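Local coordinates for protein succinate dehydrogenase subunit A (Mycolicibacterium smegmatis, PDB 7D6V) that probably oxidises succinate to fumarate as the FAD-binding flavoprotein subunit of the mycobacterial succinate dehydrogenase Sdh1, passing the electrons on towards quinone, at residues Ala503-Ala508 with Lys552-Arg557. Numbering follows the deposited sequence.
Sequences AEIQEA and KAALQR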
# COMPACT_ATOMS: atom_id res chain seq x y z
N ALA A 503 -30.00 -4.02 -30.19
CA ALA A 503 -29.45 -5.12 -30.98
C ALA A 503 -28.16 -5.65 -30.38
O ALA A 503 -27.94 -6.87 -30.36
CB ALA A 503 -29.22 -4.66 -32.42
N GLU A 504 -27.30 -4.77 -29.88
CA GLU A 504 -26.04 -5.22 -29.30
C GLU A 504 -26.26 -5.98 -28.00
O GLU A 504 -25.58 -6.97 -27.73
CB GLU A 504 -25.10 -4.04 -29.07
CG GLU A 504 -24.83 -3.23 -30.32
CD GLU A 504 -23.93 -2.04 -30.06
OE1 GLU A 504 -23.63 -1.78 -28.87
OE2 GLU A 504 -23.52 -1.37 -31.03
N ILE A 505 -27.22 -5.55 -27.18
CA ILE A 505 -27.53 -6.29 -25.96
C ILE A 505 -28.12 -7.65 -26.30
O ILE A 505 -27.81 -8.66 -25.65
CB ILE A 505 -28.48 -5.48 -25.05
CG1 ILE A 505 -27.83 -4.17 -24.63
CG2 ILE A 505 -28.83 -6.27 -23.82
CD1 ILE A 505 -28.82 -3.14 -24.14
N GLN A 506 -28.98 -7.71 -27.32
CA GLN A 506 -29.54 -8.99 -27.73
C GLN A 506 -28.45 -9.93 -28.23
O GLN A 506 -28.46 -11.12 -27.91
CB GLN A 506 -30.60 -8.78 -28.81
CG GLN A 506 -31.45 -10.00 -29.08
CD GLN A 506 -32.31 -10.38 -27.90
OE1 GLN A 506 -33.18 -9.62 -27.48
NE2 GLN A 506 -32.07 -11.56 -27.34
N GLU A 507 -27.50 -9.40 -29.00
CA GLU A 507 -26.38 -10.22 -29.47
C GLU A 507 -25.51 -10.67 -28.30
O GLU A 507 -25.00 -11.79 -28.30
CB GLU A 507 -25.56 -9.43 -30.48
CG GLU A 507 -24.30 -10.13 -30.95
CD GLU A 507 -23.37 -9.20 -31.69
OE1 GLU A 507 -23.74 -8.02 -31.89
OE2 GLU A 507 -22.26 -9.63 -32.07
N ALA A 508 -25.34 -9.81 -27.29
CA ALA A 508 -24.58 -10.19 -26.11
C ALA A 508 -25.25 -11.35 -25.39
O ALA A 508 -24.57 -12.29 -24.96
CB ALA A 508 -24.43 -9.00 -25.17
N LYS A 552 -29.58 -8.72 -19.18
CA LYS A 552 -31.04 -8.73 -19.20
C LYS A 552 -31.62 -7.46 -18.58
O LYS A 552 -32.59 -6.89 -19.10
CB LYS A 552 -31.57 -9.97 -18.49
CG LYS A 552 -31.39 -11.23 -19.31
CD LYS A 552 -32.22 -12.37 -18.75
CE LYS A 552 -32.23 -13.54 -19.71
NZ LYS A 552 -33.24 -14.56 -19.32
N ALA A 553 -31.03 -6.98 -17.48
CA ALA A 553 -31.50 -5.73 -16.89
C ALA A 553 -31.31 -4.56 -17.85
O ALA A 553 -32.21 -3.73 -18.01
CB ALA A 553 -30.77 -5.47 -15.57
N ALA A 554 -30.14 -4.50 -18.51
CA ALA A 554 -29.88 -3.42 -19.45
C ALA A 554 -30.82 -3.46 -20.64
O ALA A 554 -31.20 -2.42 -21.17
CB ALA A 554 -28.43 -3.47 -19.92
N LEU A 555 -31.20 -4.66 -21.08
CA LEU A 555 -32.17 -4.76 -22.16
C LEU A 555 -33.56 -4.32 -21.70
O LEU A 555 -34.31 -3.71 -22.47
CB LEU A 555 -32.23 -6.19 -22.70
CG LEU A 555 -33.15 -6.38 -23.91
CD1 LEU A 555 -32.51 -5.80 -25.16
CD2 LEU A 555 -33.47 -7.85 -24.11
N GLN A 556 -33.91 -4.63 -20.46
CA GLN A 556 -35.27 -4.35 -20.01
C GLN A 556 -35.50 -2.88 -19.67
O GLN A 556 -36.61 -2.38 -19.88
CB GLN A 556 -35.62 -5.22 -18.80
CG GLN A 556 -37.10 -5.38 -18.59
CD GLN A 556 -37.47 -6.73 -18.03
OE1 GLN A 556 -36.76 -7.72 -18.25
NE2 GLN A 556 -38.57 -6.80 -17.31
N ARG A 557 -34.49 -2.18 -19.16
CA ARG A 557 -34.69 -0.77 -18.79
C ARG A 557 -34.58 0.10 -20.03
O ARG A 557 -33.48 0.38 -20.51
CB ARG A 557 -33.70 -0.34 -17.72
CG ARG A 557 -33.88 1.11 -17.30
CD ARG A 557 -33.13 1.45 -16.03
NE ARG A 557 -33.73 0.83 -14.85
CZ ARG A 557 -34.55 1.46 -14.02
NH1 ARG A 557 -34.88 2.72 -14.23
NH2 ARG A 557 -35.05 0.81 -12.98
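I505 and L555 carry this contact, a small apolar seam between two nearly antiparallel helices that no hydrogen bond crosses. The two branches of I505 divide the work. Its CG2 lies against the root of the leucine, 3.6 Å from L555 CB, and also meets the methyl L555 CD1 at 3.9 Å. The longer branch reaches the residue before L555, where I505 CD1 rests 3.9 Å from the carbonyl A554 O and 4.3 Å from A554 CB. L555 answers with a forked end: CG stands opposite the backbone N (chi1 -176°), which carries CD1 against the isoleucine and CD2 to Q506. There the amide oxygen Q506 OE1 touches L555 CD2 at 3.8 Å, a van der Waals contact, with the glutamine chain bent at chi2 (66°). The whole is a plain case of helices paired through apolar side chains alone. Neighbours in the chain extend the packing: R500 lies against both I505 and A554, and E502 against L555. R566 donates a hydrogen bond to L555 O and a weak one to A554 O near the helix terminus. Within the C-terminal region of this fumarate reductase-type flavoprotein, the contact joins the N-terminal end of helix 502-518 to the C-terminal end of helix 532-556, their local axes 9.6 Å apart at 154°, with strand 499-500 beside the seam and helix 481-495 packed on A508 and E504.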